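PDB 5I20: uncharacterized protein from Starkeya novella, which exports a broad range of amino acids, among them threonine, methionine, lysine and glutamate, across the inner membrane. Local coordinates for residues L15-L20 against G222-T227. Residues are numbered along the deposited sequence; the frame is centred on the assembly and turned at random.
With OLC ((2R)-2,3-dihydroxypropyl (9Z)-octadec-9-enoate), chain G.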
loop_
_atom_site.group_PDB
_atom_site.type_symbol
_atom_site.label_atom_id
_atom_site.label_comp_id
_atom_site.label_asym_id
_atom_site.label_seq_id
_atom_site.Cartn_x
_atom_site.Cartn_y
_atom_site.Cartn_z
ATOM N N LEU A 15 -4.954 7.722 0.847
ATOM C CA LEU A 15 -4.542 9.057 1.270
ATOM C C LEU A 15 -3.380 8.986 2.258
ATOM O O LEU A 15 -2.422 9.745 2.151
ATOM C CB LEU A 15 -5.713 9.813 1.897
ATOM C CG LEU A 15 -6.862 10.185 0.959
ATOM C CD1 LEU A 15 -7.980 10.872 1.726
ATOM C CD2 LEU A 15 -6.359 11.068 -0.173
ATOM N N LEU A 16 -3.466 8.065 3.214
ATOM C CA LEU A 16 -2.432 7.932 4.237
ATOM C C LEU A 16 -1.130 7.381 3.656
ATOM O O LEU A 16 -0.045 7.780 4.073
ATOM C CB LEU A 16 -2.925 7.045 5.387
ATOM C CG LEU A 16 -3.959 7.687 6.323
ATOM C CD1 LEU A 16 -4.580 6.649 7.241
ATOM C CD2 LEU A 16 -3.331 8.812 7.140
ATOM N N TRP A 17 -1.236 6.478 2.685
ATOM C CA TRP A 17 -0.050 5.919 2.039
ATOM C C TRP A 17 0.622 6.941 1.125
ATOM O O TRP A 17 1.792 6.797 0.778
ATOM C CB TRP A 17 -0.412 4.655 1.255
ATOM C CG TRP A 17 -0.826 3.521 2.145
ATOM C CD1 TRP A 17 -0.417 3.294 3.427
ATOM C CD2 TRP A 17 -1.746 2.469 1.825
ATOM N NE1 TRP A 17 -1.016 2.161 3.922
ATOM C CE2 TRP A 17 -1.839 1.637 2.960
ATOM C CE3 TRP A 17 -2.497 2.150 0.689
ATOM C CZ2 TRP A 17 -2.655 0.506 2.992
ATOM C CZ3 TRP A 17 -3.304 1.026 0.722
ATOM C CH2 TRP A 17 -3.376 0.218 1.867
ATOM N N SER A 18 -0.119 7.978 0.749
ATOM C CA SER A 18 0.429 9.056 -0.066
ATOM C C SER A 18 1.438 9.903 0.713
ATOM O O SER A 18 2.266 10.592 0.114
ATOM C CB SER A 18 -0.694 9.952 -0.600
ATOM O OG SER A 18 -1.634 9.211 -1.360
ATOM N N THR A 19 1.367 9.855 2.043
ATOM C CA THR A 19 2.241 10.678 2.884
ATOM C C THR A 19 3.577 10.003 3.211
ATOM O O THR A 19 4.414 10.587 3.897
ATOM C CB THR A 19 1.558 11.056 4.224
ATOM O OG1 THR A 19 1.460 9.898 5.067
ATOM C CG2 THR A 19 0.169 11.633 3.987
ATOM N N LEU A 20 3.771 8.782 2.718
ATOM C CA LEU A 20 4.967 7.996 3.029
ATOM C C LEU A 20 6.275 8.679 2.645
ATOM O O LEU A 20 7.217 8.721 3.439
ATOM C CB LEU A 20 4.894 6.633 2.337
ATOM C CG LEU A 20 3.976 5.602 2.991
ATOM C CD1 LEU A 20 3.959 4.309 2.192
ATOM C CD2 LEU A 20 4.414 5.351 4.422
ATOM N N GLY A 222 -1.281 2.463 11.524
ATOM C CA GLY A 222 -2.270 2.338 12.581
ATOM C C GLY A 222 -3.698 2.670 12.197
ATOM O O GLY A 222 -4.624 2.423 12.966
ATOM N N ILE A 223 -3.883 3.240 11.014
ATOM C CA ILE A 223 -5.222 3.537 10.530
ATOM C C ILE A 223 -5.416 2.974 9.126
ATOM O O ILE A 223 -6.457 2.392 8.819
ATOM C CB ILE A 223 -5.503 5.054 10.525
ATOM C CG1 ILE A 223 -5.503 5.602 11.954
ATOM C CG2 ILE A 223 -6.836 5.351 9.860
ATOM C CD1 ILE A 223 -5.700 7.099 12.030
ATOM N N ALA A 224 -4.393 3.130 8.291
ATOM C CA ALA A 224 -4.469 2.760 6.883
ATOM C C ALA A 224 -4.792 1.284 6.657
ATOM O O ALA A 224 -5.573 0.953 5.775
ATOM C CB ALA A 224 -3.177 3.121 6.183
ATOM N N PHE A 225 -4.204 0.394 7.445
ATOM C CA PHE A 225 -4.453 -1.030 7.242
ATOM C C PHE A 225 -5.855 -1.426 7.688
ATOM O O PHE A 225 -6.456 -2.341 7.126
ATOM C CB PHE A 225 -3.400 -1.874 7.965
ATOM C CG PHE A 225 -2.060 -1.854 7.292
ATOM C CD1 PHE A 225 -1.864 -2.515 6.090
ATOM C CD2 PHE A 225 -0.999 -1.162 7.849
ATOM C CE1 PHE A 225 -0.634 -2.490 5.460
ATOM C CE2 PHE A 225 0.234 -1.135 7.227
ATOM C CZ PHE A 225 0.417 -1.800 6.029
ATOM N N TYR A 226 -6.385 -0.727 8.684
ATOM C CA TYR A 226 -7.735 -1.014 9.155
ATOM C C TYR A 226 -8.774 -0.439 8.199
ATOM O O TYR A 226 -9.790 -1.075 7.923
ATOM C CB TYR A 226 -7.944 -0.462 10.565
ATOM C CG TYR A 226 -6.909 -0.956 11.549
ATOM C CD1 TYR A 226 -7.105 -2.132 12.266
ATOM C CD2 TYR A 226 -5.728 -0.255 11.750
ATOM C CE1 TYR A 226 -6.156 -2.586 13.161
ATOM C CE2 TYR A 226 -4.775 -0.704 12.642
ATOM C CZ TYR A 226 -4.994 -1.869 13.343
ATOM O OH TYR A 226 -4.044 -2.314 14.230
ATOM N N THR A 227 -8.513 0.760 7.689
ATOM C CA THR A 227 -9.444 1.409 6.773
ATOM C C THR A 227 -9.378 0.749 5.392
ATOM O O THR A 227 -10.332 0.808 4.620
ATOM C CB THR A 227 -9.156 2.927 6.667
ATOM O OG1 THR A 227 -10.148 3.559 5.857
ATOM C CG2 THR A 227 -7.815 3.179 6.053
HETATM C C10 OLC G . 0.768 -0.712 -0.287
HETATM C C9 OLC G . 0.480 -0.090 1.035
HETATM C C11 OLC G . 1.883 -1.693 -0.400
HETATM C C8 OLC G . 1.316 -0.432 2.219
HETATM C C16 OLC G . 5.517 0.882 -2.792
HETATM C C12 OLC G . 2.460 -1.645 -1.773
HETATM C C7 OLC G . 2.305 0.650 2.489
HETATM C C15 OLC G . 5.685 -0.495 -2.239
HETATM C C13 OLC G . 3.890 -2.068 -1.724
HETATM C C6 OLC G . 3.102 0.308 3.705
HETATM C C14 OLC G . 4.652 -1.403 -2.819
HETATM C C5 OLC G . 4.551 0.252 3.356
HETATM C C4 OLC G . 5.376 0.317 4.598
HETATM C C3 OLC G . 6.817 0.464 4.237
HETATM C C2 OLC G . 7.613 0.735 5.469
#
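Leu16 O, whose residue meets Ile223 and Ala224 across the contact, takes two donors from Thr19: the backbone N at 3.2 Å and the hydroxyl OG1 at 2.8 Å. OG1 approaches with a C=O...O angle of 148°, slightly tilted from the carbonyl plane. A type I beta turn, Trp17 to Leu20, joins helix 3-17 to helix 20-27. Both segments are membrane-spanning parts of the DMT-type basket, whose inverted repeats surround a central cavity that binds substrates; each transmembrane segment is broken here, and the second resumes as helix 224-234 with Ile223 at its N-cap position. Leu16 points its CB toward Ala224, while its CD1 reaches Ile223 CG2 at 3.7 Å, the two side chains crossing at about a right angle. Trp17 carries the aromatic half. Its CG lies anti to the carbonyl carbon (chi1 -67°), swinging the indole across to the second segment, where NE1 comes to 3.3 Å from Ala224 CB. That N-H is spent on Pro220 O, near the end of helix 209-221, so the methyl contact is simple packing. The indole also turns an edge to the face of Phe225, planes at 61°, in a T-shaped pair with centroids 5.9 Å apart; Trp163 and Trp228 meet the same indole. An alanine in place of Trp17 would probably leave Pro220 O without its indole donor, open a gap beside Ala224 CB and strip Phe225 of its edge-on partner. A monoolein chain runs over the indole, also touching Leu20 CD1 and Phe225 CZ; its olefinic C9 sits above the ring centre, 3.5 Å from Trp17 CE2.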